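Long-range contact in protein Niban 2 (Homo sapiens, PDB 7CTP), which may help suppress apoptosis and may promote the invasion of melanoma cells, and is found in the cytoplasm and at cell junctions: residues V427-R431 with E493-I498. Numbering follows the deposited sequence.
Sequences VFKQR and EALLQI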
loop_
_atom_site.group_PDB
_atom_site.type_symbol
_atom_site.label_atom_id
_atom_site.label_comp_id
_atom_site.label_asym_id
_atom_site.label_seq_id
_atom_site.Cartn_x
_atom_site.Cartn_y
_atom_site.Cartn_z
ATOM N N VAL A 427 -7.053 -0.170 3.900
ATOM C CA VAL A 427 -5.593 -0.216 3.946
ATOM C C VAL A 427 -5.114 -1.549 4.511
ATOM O O VAL A 427 -4.161 -2.156 4.002
ATOM C CB VAL A 427 -5.060 0.975 4.762
ATOM C CG1 VAL A 427 -3.601 0.758 5.131
ATOM C CG2 VAL A 427 -5.237 2.269 3.959
ATOM N N PHE A 428 -5.781 -2.042 5.548
ATOM C CA PHE A 428 -5.267 -3.228 6.221
ATOM C C PHE A 428 -5.607 -4.510 5.474
ATOM O O PHE A 428 -4.878 -5.498 5.597
ATOM C CB PHE A 428 -5.754 -3.227 7.669
ATOM C CG PHE A 428 -5.039 -2.205 8.509
ATOM C CD1 PHE A 428 -3.648 -2.160 8.502
ATOM C CD2 PHE A 428 -5.729 -1.264 9.243
ATOM C CE1 PHE A 428 -2.967 -1.208 9.248
ATOM C CE2 PHE A 428 -5.053 -0.312 9.983
ATOM C CZ PHE A 428 -3.678 -0.285 9.987
ATOM N N LYS A 429 -6.655 -4.505 4.650
ATOM C CA LYS A 429 -6.840 -5.624 3.729
ATOM C C LYS A 429 -5.738 -5.669 2.685
ATOM O O LYS A 429 -5.219 -6.746 2.378
ATOM C CB LYS A 429 -8.208 -5.549 3.053
ATOM C CG LYS A 429 -9.355 -5.609 4.018
ATOM C CD LYS A 429 -10.710 -5.407 3.353
ATOM C CE LYS A 429 -10.638 -5.528 1.842
ATOM N NZ LYS A 429 -11.973 -5.271 1.230
ATOM N N GLN A 430 -5.365 -4.508 2.140
ATOM C CA GLN A 430 -4.299 -4.446 1.147
ATOM C C GLN A 430 -2.978 -4.921 1.741
ATOM O O GLN A 430 -2.270 -5.737 1.138
ATOM C CB GLN A 430 -4.192 -3.019 0.603
ATOM C CG GLN A 430 -2.821 -2.591 0.066
ATOM C CD GLN A 430 -2.647 -2.863 -1.426
ATOM O OE1 GLN A 430 -3.608 -2.811 -2.208
ATOM N NE2 GLN A 430 -1.409 -3.118 -1.832
ATOM N N ARG A 431 -2.645 -4.444 2.944
ATOM C CA ARG A 431 -1.377 -4.828 3.557
ATOM C C ARG A 431 -1.360 -6.311 3.902
ATOM O O ARG A 431 -0.359 -6.991 3.660
ATOM C CB ARG A 431 -1.103 -3.983 4.799
ATOM C CG ARG A 431 -1.009 -2.496 4.506
ATOM C CD ARG A 431 0.111 -1.817 5.272
ATOM N NE ARG A 431 0.157 -0.385 4.985
ATOM C CZ ARG A 431 0.052 0.564 5.911
ATOM N NH1 ARG A 431 0.108 1.847 5.559
ATOM N NH2 ARG A 431 -0.106 0.228 7.189
ATOM N N GLU A 493 1.379 -3.408 14.491
ATOM C CA GLU A 493 1.412 -2.225 13.637
ATOM C C GLU A 493 0.015 -1.653 13.432
ATOM O O GLU A 493 -0.190 -0.441 13.558
ATOM C CB GLU A 493 2.057 -2.564 12.291
ATOM C CG GLU A 493 1.911 -1.450 11.257
ATOM C CD GLU A 493 2.428 -1.804 9.868
ATOM O OE1 GLU A 493 3.491 -1.260 9.485
ATOM O OE2 GLU A 493 1.763 -2.591 9.151
ATOM N N ALA A 494 -0.968 -2.517 13.149
ATOM C CA ALA A 494 -2.322 -2.050 12.865
ATOM C C ALA A 494 -2.963 -1.424 14.097
ATOM O O ALA A 494 -3.638 -0.393 14.002
ATOM C CB ALA A 494 -3.178 -3.194 12.336
ATOM N N LEU A 495 -2.775 -2.046 15.266
ATOM C CA LEU A 495 -3.324 -1.479 16.492
ATOM C C LEU A 495 -2.707 -0.121 16.797
ATOM O O LEU A 495 -3.403 0.794 17.251
ATOM C CB LEU A 495 -3.102 -2.436 17.657
ATOM C CG LEU A 495 -3.965 -3.693 17.655
ATOM C CD1 LEU A 495 -3.557 -4.584 18.814
ATOM C CD2 LEU A 495 -5.406 -3.289 17.785
ATOM N N LEU A 496 -1.400 0.018 16.573
ATOM C CA LEU A 496 -0.742 1.307 16.769
ATOM C C LEU A 496 -1.271 2.346 15.793
ATOM O O LEU A 496 -1.496 3.504 16.162
ATOM C CB LEU A 496 0.768 1.146 16.607
ATOM C CG LEU A 496 1.503 0.449 17.750
ATOM C CD1 LEU A 496 2.934 0.158 17.376
ATOM C CD2 LEU A 496 1.442 1.309 19.000
ATOM N N GLN A 497 -1.481 1.948 14.539
ATOM C CA GLN A 497 -1.937 2.891 13.523
ATOM C C GLN A 497 -3.394 3.302 13.708
ATOM O O GLN A 497 -3.802 4.330 13.166
ATOM C CB GLN A 497 -1.716 2.297 12.132
ATOM C CG GLN A 497 -0.244 2.263 11.757
ATOM C CD GLN A 497 0.019 1.644 10.400
ATOM O OE1 GLN A 497 -0.878 1.536 9.566
ATOM N NE2 GLN A 497 1.266 1.283 10.157
ATOM N N ILE A 498 -4.181 2.534 14.459
ATOM C CA ILE A 498 -5.533 2.965 14.811
ATOM C C ILE A 498 -5.536 3.804 16.085
ATOM O O ILE A 498 -6.237 4.817 16.174
ATOM C CB ILE A 498 -6.463 1.746 14.944
ATOM C CG1 ILE A 498 -6.756 1.135 13.565
ATOM C CG2 ILE A 498 -7.756 2.147 15.664
ATOM C CD1 ILE A 498 -7.151 -0.325 13.610
#
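Gln497 reaches across from helix 464-511 to both Phe428 and Arg431 on helix 422-455. Its CB lies in the plane of the Phe428 ring, at the edge, 3.9 Å from CZ. With CG anti to the carbonyl carbon (chi1 -72°) and the chain extended beyond it, the amide is carried past the ring to the guanidinium. CD lies at the edge of the guanidinium, in its plane. OE1 passes 3.4 Å from Phe428 CZ and accepts a hydrogen bond of 2.8 Å from Arg431 NH2. The donor sits on a lone pair of OE1, in the carbonyl plane, and OE1 in turn lies near the guanidinium plane, although the two flat groups stand 81° apart. NE2, also a donor, makes no bond to the arginine. Glu493, one turn back, adds a long salt bridge, OE2 to Arg431 NH2 at 3.9 Å.

Beside these polar groups the Phe428 ring points toward helix 464-511, the local axes running nearly antiparallel, 11.9 Å apart. Ala494 CB covers one ring face in a CH-pi contact, 3.8 Å from the centroid, and Ile498 CD1 touches CE2. Leu349 and Ile345 of helix 342-378 continue the apolar packing behind Ala494 and Ile498. Cutting Gln497 back to an alanine would probably leave Arg431 NH2 with only the long Glu493 pairing across the contact, and take OE1 away from Phe428 CZ. Arg431 is thus probably held toward helix 464-511 more by the short bond to a neutral amide oxygen than by charge, while buried Phe428 supplies the apolar part.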